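Local structure of NADPH-flavin oxidoreductase (Helicobacter pylori, 2H0U) at residues A[16-21]-A[197-202]; A[7-12]-A[149-154]; A[164-169]-A[189-194]; A[50-55]-A[82-87]. The protein binds FMN as a member of the nitroreductase family and probably transfers electrons from NAD(P)H through the flavin to nitrogen-containing or flavin substrates. All coordinates share one frame; numbering follows the deposited sequence.

Contact 1: residues A[16-21]-A[197-202]. With FMN (flavin mononucleotide), chain B.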
# COMPACT_ATOMS: atom_id res chain seq x y z
N ALA A 16 -16.64 -4.34 0.22
CA ALA A 16 -17.84 -5.08 0.59
C ALA A 16 -18.18 -4.86 2.05
O ALA A 16 -17.35 -5.13 2.94
CB ALA A 16 -17.66 -6.58 0.27
N LYS A 17 -19.39 -4.38 2.31
CA LYS A 17 -19.83 -4.12 3.70
C LYS A 17 -20.82 -5.15 4.24
O LYS A 17 -21.04 -5.21 5.47
CB LYS A 17 -20.49 -2.73 3.84
CG LYS A 17 -19.64 -1.47 3.51
CD LYS A 17 -18.12 -1.66 3.54
CE LYS A 17 -17.44 -0.43 2.90
NZ LYS A 17 -18.03 0.92 3.30
N LYS A 18 -21.44 -5.92 3.35
CA LYS A 18 -22.42 -6.95 3.71
C LYS A 18 -21.99 -8.32 3.18
O LYS A 18 -21.75 -8.51 1.98
CB LYS A 18 -23.81 -6.62 3.15
CG LYS A 18 -24.43 -5.35 3.67
CD LYS A 18 -25.96 -5.50 3.49
CE LYS A 18 -26.79 -4.37 4.07
NZ LYS A 18 -27.02 -3.32 3.03
N TYR A 19 -21.88 -9.28 4.09
CA TYR A 19 -21.28 -10.57 3.80
C TYR A 19 -22.27 -11.69 4.03
O TYR A 19 -23.17 -11.59 4.88
CB TYR A 19 -20.05 -10.79 4.69
CG TYR A 19 -18.89 -9.91 4.29
CD1 TYR A 19 -17.97 -10.33 3.30
CD2 TYR A 19 -18.71 -8.65 4.87
CE1 TYR A 19 -16.94 -9.54 2.91
CE2 TYR A 19 -17.65 -7.85 4.47
CZ TYR A 19 -16.79 -8.30 3.49
OH TYR A 19 -15.75 -7.51 3.09
N ASP A 20 -22.12 -12.73 3.23
CA ASP A 20 -22.96 -13.90 3.31
C ASP A 20 -22.51 -14.73 4.53
O ASP A 20 -21.46 -15.32 4.49
CB ASP A 20 -22.81 -14.70 2.01
CG ASP A 20 -23.78 -15.87 1.92
OD1 ASP A 20 -24.25 -16.32 2.99
OD2 ASP A 20 -24.03 -16.34 0.78
N PRO A 21 -23.34 -14.79 5.60
CA PRO A 21 -22.84 -15.44 6.82
C PRO A 21 -22.81 -16.96 6.66
O PRO A 21 -22.28 -17.64 7.53
CB PRO A 21 -23.88 -15.03 7.89
CG PRO A 21 -25.16 -14.88 7.11
CD PRO A 21 -24.75 -14.36 5.74
N ARG A 197 -19.58 -11.45 -0.52
CA ARG A 197 -20.54 -10.36 -0.42
C ARG A 197 -21.97 -10.90 -0.43
O ARG A 197 -22.26 -11.94 -1.04
CB ARG A 197 -20.37 -9.37 -1.60
CG ARG A 197 -20.68 -10.01 -2.98
CD ARG A 197 -20.38 -9.04 -4.13
NE ARG A 197 -20.54 -9.65 -5.46
CZ ARG A 197 -21.68 -9.73 -6.15
NH1 ARG A 197 -22.83 -9.28 -5.67
NH2 ARG A 197 -21.66 -10.31 -7.35
N ASN A 198 -22.84 -10.19 0.26
CA ASN A 198 -24.26 -10.46 0.19
C ASN A 198 -25.02 -9.21 -0.27
O ASN A 198 -26.14 -8.93 0.19
CB ASN A 198 -24.77 -10.96 1.54
CG ASN A 198 -25.99 -11.80 1.39
OD1 ASN A 198 -26.35 -12.19 0.27
ND2 ASN A 198 -26.63 -12.13 2.49
N GLN A 199 -24.39 -8.45 -1.17
CA GLN A 199 -24.96 -7.22 -1.70
C GLN A 199 -24.44 -7.06 -3.12
O GLN A 199 -23.50 -7.78 -3.51
CB GLN A 199 -24.53 -6.00 -0.88
CG GLN A 199 -23.05 -5.81 -0.78
CD GLN A 199 -22.66 -4.58 0.01
OE1 GLN A 199 -23.49 -3.69 0.31
NE2 GLN A 199 -21.43 -4.54 0.40
N GLU A 200 -25.01 -6.12 -3.87
CA GLU A 200 -24.50 -5.85 -5.22
C GLU A 200 -23.13 -5.17 -5.13
O GLU A 200 -22.80 -4.53 -4.11
CB GLU A 200 -25.48 -4.99 -6.03
CG GLU A 200 -26.81 -5.68 -6.35
CD GLU A 200 -26.69 -6.85 -7.32
OE1 GLU A 200 -26.04 -6.72 -8.38
OE2 GLU A 200 -27.25 -7.92 -7.02
N ILE A 201 -22.33 -5.33 -6.18
CA ILE A 201 -21.06 -4.59 -6.28
C ILE A 201 -21.33 -3.09 -6.36
O ILE A 201 -22.06 -2.63 -7.22
CB ILE A 201 -20.24 -5.14 -7.50
CG1 ILE A 201 -19.94 -6.62 -7.29
CG2 ILE A 201 -18.95 -4.29 -7.77
CD1 ILE A 201 -19.51 -7.33 -8.53
N THR A 202 -20.74 -2.32 -5.44
CA THR A 202 -20.95 -0.86 -5.39
C THR A 202 -20.25 -0.24 -6.59
O THR A 202 -19.04 -0.43 -6.73
CB THR A 202 -20.32 -0.30 -4.08
OG1 THR A 202 -20.86 -1.02 -2.97
CG2 THR A 202 -20.60 1.23 -3.89
N1 FMN B . -14.72 1.21 4.91
C2 FMN B . -15.41 1.08 6.11
O2 FMN B . -16.62 0.94 6.08
N3 FMN B . -14.76 1.14 7.32
C4 FMN B . -13.41 1.36 7.36
O4 FMN B . -12.81 1.28 8.43
C4A FMN B . -12.71 1.54 6.14
N5 FMN B . -11.36 1.76 6.15
C5A FMN B . -10.63 1.83 4.97
C6 FMN B . -9.24 2.03 5.07
C7 FMN B . -8.51 2.11 3.87
C7M FMN B . -7.02 1.94 3.96
C8 FMN B . -9.14 2.04 2.62
C8M FMN B . -8.29 1.84 1.36
C9 FMN B . -10.51 1.85 2.55
C9A FMN B . -11.27 1.76 3.73
N10 FMN B . -12.66 1.59 3.69
C10 FMN B . -13.37 1.44 4.91
C1' FMN B . -13.42 1.51 2.40
C2' FMN B . -13.39 2.83 1.62
O2' FMN B . -14.49 3.61 2.02
C3' FMN B . -13.50 2.46 0.13
O3' FMN B . -12.37 1.71 -0.26
C4' FMN B . -13.56 3.64 -0.83
O4' FMN B . -14.76 4.35 -0.59
C5' FMN B . -13.47 3.26 -2.32
O5' FMN B . -14.58 2.40 -2.60
P FMN B . -14.32 0.93 -3.18
O1P FMN B . -13.34 0.27 -2.24
O2P FMN B . -15.67 0.22 -3.17
O3P FMN B . -13.77 1.01 -4.58
O HOH W 1 -25.84 -10.91 4.67
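K18 and Q199 cross at about a right angle where two surface loops of the nitroreductase fold meet beside the FMN site. The aliphatic part of K18 lies against the Q199 amide group, with K18 CB 3.9 Å from Q199 CD. The Q199 chain, extended beyond CG, runs alongside the backbone of residues 16-18. One isolated backbone bridge, Y19 with R197, joins the loops, and N198 N donates to K18 O at 2.6 Å, a bond nearly straight at hydrogen (166°). Beyond it, N198 CB packs 3.6 Å from D20 N, and one water joins N198 ND2 to Y19 O.

Beyond CB, which touches K18 O, the R197 chain runs to its own loop. CG sits between its own backbone N and carbonyl carbon (chi1 64°), and the extended arm brings NH1 to Q199 O at 2.7 Å, with Q199 O almost in the guanidinium plane; the bond ties the side chain to the backbone two residues on. K17, whose chain bends at chi2 and chi4, leads off toward the cofactor instead, and its NZ donates to FMN O2 at 3.1 Å.

Contact 2: residues A[7-12]-A[149-154]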
# COMPACT_ATOMS: atom_id res chain seq x y z
N VAL A 7 -8.93 -4.50 -16.19
CA VAL A 7 -9.74 -3.35 -15.73
C VAL A 7 -11.04 -3.83 -15.05
O VAL A 7 -11.40 -3.33 -13.97
CB VAL A 7 -9.96 -2.28 -16.85
CG1 VAL A 7 -10.85 -1.13 -16.35
CG2 VAL A 7 -8.59 -1.70 -17.25
N ALA A 8 -11.72 -4.81 -15.66
CA ALA A 8 -12.93 -5.39 -15.04
C ALA A 8 -12.74 -5.84 -13.58
O ALA A 8 -13.59 -5.59 -12.72
CB ALA A 8 -13.49 -6.54 -15.88
N LEU A 9 -11.62 -6.49 -13.32
CA LEU A 9 -11.30 -6.94 -11.96
C LEU A 9 -11.28 -5.78 -10.94
O LEU A 9 -11.58 -5.98 -9.76
CB LEU A 9 -9.94 -7.65 -11.95
CG LEU A 9 -9.71 -8.49 -10.67
CD1 LEU A 9 -10.62 -9.69 -10.61
CD2 LEU A 9 -8.21 -8.89 -10.50
N GLN A 10 -10.86 -4.60 -11.40
CA GLN A 10 -10.77 -3.45 -10.52
C GLN A 10 -12.15 -2.96 -10.11
O GLN A 10 -12.26 -2.26 -9.11
CB GLN A 10 -9.99 -2.30 -11.20
CG GLN A 10 -8.63 -2.71 -11.80
CD GLN A 10 -7.72 -3.50 -10.85
OE1 GLN A 10 -7.53 -3.14 -9.68
NE2 GLN A 10 -7.17 -4.62 -11.36
N HIS A 11 -13.18 -3.33 -10.89
CA HIS A 11 -14.58 -3.00 -10.55
C HIS A 11 -15.20 -4.07 -9.66
O HIS A 11 -16.01 -3.76 -8.75
CB HIS A 11 -15.41 -2.82 -11.82
CG HIS A 11 -15.06 -1.60 -12.59
ND1 HIS A 11 -15.71 -0.39 -12.42
CD2 HIS A 11 -14.13 -1.39 -13.56
CE1 HIS A 11 -15.20 0.50 -13.25
NE2 HIS A 11 -14.24 -0.08 -13.95
N GLN A 12 -14.82 -5.33 -9.93
CA GLN A 12 -15.17 -6.46 -9.06
C GLN A 12 -14.67 -6.28 -7.62
O GLN A 12 -15.36 -6.62 -6.67
CB GLN A 12 -14.67 -7.77 -9.66
CG GLN A 12 -15.02 -9.03 -8.87
CD GLN A 12 -14.54 -10.32 -9.55
OE1 GLN A 12 -14.49 -10.41 -10.77
NE2 GLN A 12 -14.22 -11.35 -8.74
N MSE A 149 -3.25 -8.90 -1.15
CA MSE A 149 -4.26 -9.87 -0.67
C MSE A 149 -5.66 -9.56 -1.19
O MSE A 149 -6.39 -10.45 -1.60
CB MSE A 149 -4.24 -9.95 0.87
CG MSE A 149 -2.93 -10.63 1.33
SE MSE A 149 -2.88 -10.86 3.28
CE MSE A 149 -4.40 -12.14 3.54
N MSE A 150 -6.09 -8.29 -1.11
CA MSE A 150 -7.42 -7.95 -1.64
C MSE A 150 -7.52 -8.20 -3.12
O MSE A 150 -8.55 -8.69 -3.60
CB MSE A 150 -7.74 -6.49 -1.34
CG MSE A 150 -7.79 -6.32 0.15
SE MSE A 150 -8.49 -4.54 0.55
CE MSE A 150 -7.03 -3.49 -0.10
N MSE A 151 -6.45 -7.89 -3.87
CA MSE A 151 -6.52 -8.11 -5.29
C MSE A 151 -6.52 -9.62 -5.63
O MSE A 151 -7.26 -10.06 -6.51
CB MSE A 151 -5.39 -7.34 -6.02
CG MSE A 151 -5.48 -7.46 -7.54
SE MSE A 151 -6.94 -6.27 -8.11
CE MSE A 151 -7.13 -5.07 -6.55
N ALA A 152 -5.71 -10.41 -4.94
CA ALA A 152 -5.73 -11.87 -5.10
C ALA A 152 -7.09 -12.47 -4.72
O ALA A 152 -7.61 -13.40 -5.41
CB ALA A 152 -4.59 -12.46 -4.24
N ALA A 153 -7.67 -11.94 -3.64
CA ALA A 153 -8.99 -12.37 -3.19
C ALA A 153 -9.99 -12.15 -4.36
O ALA A 153 -10.77 -13.05 -4.70
CB ALA A 153 -9.41 -11.57 -1.95
N ALA A 154 -9.90 -10.98 -5.01
CA ALA A 154 -10.81 -10.68 -6.15
C ALA A 154 -10.58 -11.67 -7.30
O ALA A 154 -11.53 -12.17 -7.90
CB ALA A 154 -10.65 -9.24 -6.64
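Helix segments 7-12 and 149-154 cross steeply, with an angle of 103° between their N-to-C directions and an axis separation of 9.8 Å at closest approach. The nearest CA pair is Q12 with A154, 6.7 Å apart, so the backbones come together at the C-terminal end of the first helix, where the small A154 side chain occupies the interface.

L9 reaches across with both methyl branches. Its CG is anti to the backbone N (chi1 -164°), and the fork spans one helical turn of the partner: CD1 lies 4.0 Å from A154 CB, while CD2 meets M151 SE at 3.8 Å. In M151, a selenomethionine, CG anti to the backbone N and a bend at chi2 (76°) bring the selenium to the Q10 amide. The two side chains cross at about a right angle there, with Q10 OE1 3.6 Å and Q10 NE2 3.7 Å from M151 SE, a van der Waals contact. Q10 NE2 has its polar partner in V6 O, one turn earlier on its own helix. Q12 NE2 approaches A154 O to 2.9 Å, but the angle is too poor for a hydrogen bond.

M151 and A154 also touch the FMN-binding R13, just beyond helix 3-12. Helix 131-155 also packs A152 and A153 on helix 27-38 and M150 on strand 159-163, while L39 of the second subunit lies against Q10.

Contact 3: residues A[164-169]-A[189-194]. With FMN (flavin mononucleotide), chain B.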
# COMPACT_ATOMS: atom_id res chain seq x y z
N GLU A 164 -9.61 0.93 8.45
CA GLU A 164 -8.85 1.80 9.34
C GLU A 164 -9.71 2.27 10.52
O GLU A 164 -9.16 2.85 11.46
CB GLU A 164 -8.34 3.04 8.57
CG GLU A 164 -7.08 2.79 7.71
CD GLU A 164 -6.65 4.06 6.94
OE1 GLU A 164 -7.28 5.11 7.15
OE2 GLU A 164 -5.65 4.00 6.20
N GLY A 165 -11.01 2.04 10.46
CA GLY A 165 -11.99 2.59 11.45
C GLY A 165 -12.04 1.86 12.80
O GLY A 165 -13.01 1.16 13.13
N TYR A 166 -10.99 2.05 13.59
CA TYR A 166 -10.89 1.54 14.95
C TYR A 166 -9.97 2.50 15.70
O TYR A 166 -9.18 3.24 15.10
CB TYR A 166 -10.31 0.10 14.95
CG TYR A 166 -8.98 0.04 14.25
CD1 TYR A 166 -7.79 0.35 14.95
CD2 TYR A 166 -8.91 -0.26 12.90
CE1 TYR A 166 -6.57 0.33 14.31
CE2 TYR A 166 -7.67 -0.28 12.22
CZ TYR A 166 -6.53 0.01 12.92
OH TYR A 166 -5.32 0.02 12.27
N ASP A 167 -10.06 2.47 17.03
CA ASP A 167 -9.25 3.31 17.88
C ASP A 167 -7.95 2.56 18.12
O ASP A 167 -7.96 1.51 18.79
CB ASP A 167 -10.06 3.51 19.16
CG ASP A 167 -9.35 4.32 20.20
OD1 ASP A 167 -8.11 4.22 20.31
OD2 ASP A 167 -10.07 5.01 20.94
N GLN A 168 -6.85 3.08 17.58
CA GLN A 168 -5.58 2.33 17.58
C GLN A 168 -5.05 2.10 18.98
O GLN A 168 -4.42 1.07 19.27
CB GLN A 168 -4.53 3.01 16.73
CG GLN A 168 -3.89 4.24 17.34
CD GLN A 168 -2.71 4.70 16.50
OE1 GLN A 168 -2.79 4.75 15.28
NE2 GLN A 168 -1.61 5.03 17.16
N GLU A 169 -5.29 3.07 19.87
CA GLU A 169 -4.81 2.94 21.24
C GLU A 169 -5.57 1.84 22.00
O GLU A 169 -4.96 0.99 22.64
CB GLU A 169 -4.86 4.28 21.98
CG GLU A 169 -4.20 4.17 23.36
CD GLU A 169 -4.10 5.48 24.09
OE1 GLU A 169 -3.89 6.54 23.43
OE2 GLU A 169 -4.22 5.42 25.33
N SER A 189 -1.15 -1.62 12.23
CA SER A 189 -1.01 -0.81 11.02
C SER A 189 -2.35 -0.55 10.35
O SER A 189 -2.72 0.62 10.11
CB SER A 189 0.01 -1.48 10.05
OG SER A 189 0.01 -0.75 8.82
N VAL A 190 -3.09 -1.61 10.07
CA VAL A 190 -4.37 -1.50 9.33
C VAL A 190 -5.06 -2.86 9.49
O VAL A 190 -4.44 -3.80 10.02
CB VAL A 190 -4.12 -1.10 7.84
CG1 VAL A 190 -3.33 -2.19 7.06
CG2 VAL A 190 -5.43 -0.64 7.13
N MSE A 191 -6.34 -2.94 9.12
CA MSE A 191 -7.03 -4.23 9.13
C MSE A 191 -7.74 -4.45 7.78
O MSE A 191 -7.87 -3.53 6.98
CB MSE A 191 -8.04 -4.32 10.28
CG MSE A 191 -7.47 -3.95 11.63
SE MSE A 191 -8.92 -4.06 12.96
CE MSE A 191 -7.86 -3.38 14.48
N ALA A 192 -8.14 -5.68 7.52
CA ALA A 192 -9.00 -5.98 6.39
C ALA A 192 -9.83 -7.17 6.75
O ALA A 192 -9.39 -8.06 7.50
CB ALA A 192 -8.21 -6.24 5.11
N CYS A 193 -11.03 -7.23 6.19
CA CYS A 193 -11.83 -8.45 6.31
C CYS A 193 -12.04 -9.05 4.95
O CYS A 193 -11.95 -8.35 3.93
CB CYS A 193 -13.16 -8.18 7.00
SG CYS A 193 -14.27 -7.09 6.14
N PHE A 194 -12.30 -10.36 4.94
CA PHE A 194 -12.42 -11.11 3.69
C PHE A 194 -13.63 -12.03 3.84
O PHE A 194 -13.89 -12.51 4.95
CB PHE A 194 -11.16 -11.97 3.47
CG PHE A 194 -9.90 -11.16 3.27
CD1 PHE A 194 -9.47 -10.83 1.98
CD2 PHE A 194 -9.20 -10.65 4.37
CE1 PHE A 194 -8.31 -10.03 1.78
CE2 PHE A 194 -8.00 -9.86 4.20
CZ PHE A 194 -7.59 -9.54 2.92
N1 FMN B . -14.72 1.21 4.91
C2 FMN B . -15.41 1.08 6.11
O2 FMN B . -16.62 0.94 6.08
N3 FMN B . -14.76 1.14 7.32
C4 FMN B . -13.41 1.36 7.36
O4 FMN B . -12.81 1.28 8.43
C4A FMN B . -12.71 1.54 6.14
N5 FMN B . -11.36 1.76 6.15
C5A FMN B . -10.63 1.83 4.97
C6 FMN B . -9.24 2.03 5.07
C7 FMN B . -8.51 2.11 3.87
C7M FMN B . -7.02 1.94 3.96
C8 FMN B . -9.14 2.04 2.62
C8M FMN B . -8.29 1.84 1.36
C9 FMN B . -10.51 1.85 2.55
C9A FMN B . -11.27 1.76 3.73
N10 FMN B . -12.66 1.59 3.69
C10 FMN B . -13.37 1.44 4.91
C1' FMN B . -13.42 1.51 2.40
C2' FMN B . -13.39 2.83 1.62
O2' FMN B . -14.49 3.61 2.02
C3' FMN B . -13.50 2.46 0.13
O3' FMN B . -12.37 1.71 -0.26
C4' FMN B . -13.56 3.64 -0.83
O4' FMN B . -14.76 4.35 -0.59
C5' FMN B . -13.47 3.26 -2.32
O5' FMN B . -14.58 2.40 -2.60
P FMN B . -14.32 0.93 -3.18
O1P FMN B . -13.34 0.27 -2.24
O2P FMN B . -15.67 0.22 -3.17
O3P FMN B . -13.77 1.01 -4.58
O HOH W 2 -5.20 2.35 10.61
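M191 sets its terminal methyl squarely over one face of the Y166 ring: CE lies 3.5 Å from the ring centroid and only 8° off the normal, a CH-pi contact. The selenium of this selenomethionine follows obliquely, 4.3 Å from the centroid, adding a Met-aromatic contact. The fully extended M191 chain delivers the methyl there. The opposite ring face carries E164 O, from the ring's own loop. At the phenol end, Y166 OH sits 3.4 Å from V190 CA, and a water connects the hydroxyl to S189 O.

Y166 N bonds back to E164 O, closing an inverse gamma turn centred on G165. In this nitroreductase that turn is part of the flavin site: E164 N donates to FMN N5 at 3.0 Å, and G165 N to FMN O4 at 2.8 Å. E164 CG touches both the flavin's C6 (3.5 Å) and, about a right angle away, V190 CG2 (3.9 Å). Further out, its carboxylate is gripped by Y143 and by S43, W137 and Q141 of the second subunit, while S189 and V190 form a classic beta bulge opposite Y83. D167 N-caps helix 168-178 through a weak bond from E169 N and one from K170 N.

Contact 4: residues A[50-55]-A[82-87]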
# COMPACT_ATOMS: atom_id res chain seq x y z
N LYS A 50 3.85 -8.34 10.53
CA LYS A 50 3.33 -9.64 10.95
C LYS A 50 1.82 -9.53 10.91
O LYS A 50 1.26 -8.54 11.40
CB LYS A 50 3.77 -9.97 12.39
CG LYS A 50 3.21 -11.35 12.84
CD LYS A 50 3.89 -11.83 14.12
CE LYS A 50 3.28 -13.20 14.51
NZ LYS A 50 4.00 -13.86 15.65
N MSE A 51 1.18 -10.54 10.34
CA MSE A 51 -0.29 -10.56 10.24
C MSE A 51 -0.93 -11.42 11.33
O MSE A 51 -0.45 -12.53 11.59
CB MSE A 51 -0.67 -11.17 8.88
CG MSE A 51 -0.29 -10.25 7.71
SE MSE A 51 -0.77 -11.02 5.99
CE MSE A 51 0.54 -12.45 5.97
N LEU A 52 -2.09 -10.99 11.85
CA LEU A 52 -2.85 -11.79 12.79
C LEU A 52 -4.22 -12.08 12.21
O LEU A 52 -4.89 -11.16 11.74
CB LEU A 52 -3.02 -11.07 14.17
CG LEU A 52 -1.78 -10.46 14.83
CD1 LEU A 52 -2.13 -9.60 16.05
CD2 LEU A 52 -0.75 -11.55 15.21
N LEU A 53 -4.63 -13.35 12.25
CA LEU A 53 -6.02 -13.70 11.96
C LEU A 53 -6.85 -13.69 13.25
O LEU A 53 -6.58 -14.47 14.18
CB LEU A 53 -6.14 -15.07 11.29
CG LEU A 53 -7.58 -15.51 10.95
CD1 LEU A 53 -8.16 -14.68 9.79
CD2 LEU A 53 -7.66 -17.01 10.64
N LEU A 54 -7.83 -12.80 13.30
CA LEU A 54 -8.69 -12.73 14.47
C LEU A 54 -9.79 -13.75 14.24
O LEU A 54 -10.74 -13.50 13.53
CB LEU A 54 -9.22 -11.31 14.72
CG LEU A 54 -9.90 -11.10 16.09
CD1 LEU A 54 -9.02 -11.55 17.27
CD2 LEU A 54 -10.28 -9.65 16.29
N LYS A 55 -9.56 -14.95 14.78
CA LYS A 55 -10.51 -16.05 14.68
C LYS A 55 -11.38 -16.05 15.95
O LYS A 55 -12.59 -16.30 15.88
CB LYS A 55 -9.76 -17.38 14.52
CG LYS A 55 -10.62 -18.57 14.28
CD LYS A 55 -9.93 -19.54 13.33
CE LYS A 55 -10.74 -20.81 13.14
NZ LYS A 55 -10.25 -21.92 14.02
N ILE A 82 -5.51 -8.51 11.10
CA ILE A 82 -4.92 -7.30 11.66
C ILE A 82 -3.47 -7.30 11.21
O ILE A 82 -2.68 -8.23 11.55
CB ILE A 82 -5.00 -7.29 13.21
CG1 ILE A 82 -6.49 -7.36 13.65
CG2 ILE A 82 -4.27 -6.03 13.76
CD1 ILE A 82 -6.74 -7.63 15.21
N TYR A 83 -3.13 -6.27 10.43
CA TYR A 83 -1.76 -6.12 9.91
C TYR A 83 -0.94 -5.33 10.92
O TYR A 83 -1.30 -4.22 11.26
CB TYR A 83 -1.76 -5.37 8.57
CG TYR A 83 -2.52 -6.13 7.51
CD1 TYR A 83 -1.82 -6.95 6.58
CD2 TYR A 83 -3.91 -6.02 7.41
CE1 TYR A 83 -2.52 -7.69 5.61
CE2 TYR A 83 -4.63 -6.74 6.40
CZ TYR A 83 -3.93 -7.54 5.52
OH TYR A 83 -4.61 -8.25 4.56
N LEU A 84 0.14 -5.94 11.41
CA LEU A 84 1.10 -5.25 12.28
C LEU A 84 2.32 -4.85 11.47
O LEU A 84 2.70 -5.53 10.50
CB LEU A 84 1.54 -6.14 13.45
CG LEU A 84 0.48 -6.93 14.26
CD1 LEU A 84 1.27 -7.81 15.28
CD2 LEU A 84 -0.56 -5.98 14.91
N ALA A 85 2.90 -3.72 11.85
CA ALA A 85 4.13 -3.19 11.27
C ALA A 85 5.16 -3.05 12.40
O ALA A 85 4.81 -2.77 13.58
CB ALA A 85 3.85 -1.87 10.61
N ARG A 86 6.42 -3.36 12.09
CA ARG A 86 7.45 -3.27 13.11
C ARG A 86 7.89 -1.83 13.38
O ARG A 86 7.92 -0.97 12.48
CB ARG A 86 8.65 -4.11 12.71
CG ARG A 86 8.43 -5.60 12.90
CD ARG A 86 9.68 -6.38 12.59
NE ARG A 86 9.44 -7.83 12.69
CZ ARG A 86 9.60 -8.54 13.80
NH1 ARG A 86 9.95 -7.94 14.93
NH2 ARG A 86 9.36 -9.85 13.78
N LYS A 87 8.23 -1.58 14.63
CA LYS A 87 8.74 -0.32 15.11
C LYS A 87 10.25 -0.33 15.10
O LYS A 87 10.86 -1.39 15.34
CB LYS A 87 8.28 -0.14 16.56
CG LYS A 87 6.78 0.04 16.66
CD LYS A 87 6.36 0.31 18.05
CE LYS A 87 4.89 0.74 18.02
NZ LYS A 87 4.33 0.88 19.38
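Strands 50-54 and 82-86 run antiparallel, their axes 4.8 Å apart at an angle of 156°, with K50-L84 and L52-I82 as hydrogen-bonded pairs and M51-Y83 as the non-hydrogen-bonded pair between them. Four backbone bonds hold this register, among them I82 N to L52 O at 2.8 Å and K50 N to L84 O at 3.0 Å.

On one face, M51 and Y83 lie side by side and point the same way. M51 CG passes 3.8 Å from Y83 CD1, and its selenium sits 3.8 Å from Y83 CE1. The Met-aromatic approach is oblique, 57° off the ring normal. Both residues also touch M149 of helix 131-155, which covers this face.

On the face of L52, I82 and L84 the contacts are aliphatic. L52 and L84 meet through their CD1 methyls at 3.9 Å, and L54 CD2 touches I82 CD1 at 4.2 Å. K50 extends its whole chain away from L84 to a salt bridge with E214 of the second subunit. Residues 51-54 pair in parallel with a strand of that subunit, so the sheet runs on across the interface, an intertwined arrangement characteristic of the dimeric nitroreductase fold.

Contact 1 lies at the surface, whereas contacts 2, 3 and 4 are buried. Contacts 3 and 4 use neighbouring strands of one sheet, Y83 of contact 4 being hydrogen-bonded through its backbone to S189 and V190 of contact 3; contact 4 is governed by regular backbone pairing, contact 3 by a ring face and a flavin-binding turn. Contact 2 is helix packing, and M149 and neighbouring residues of its longer helix touch both Y83 and F194, tying it to the sheet. Contacts 1 and 3 both bond the same FMN, by a lysine amine in one and backbone amides in the other. I201 touches H11, bringing contacts 1 and 2 together. The second subunit reaches contacts 2, 3 and 4, but does not touch contact 1.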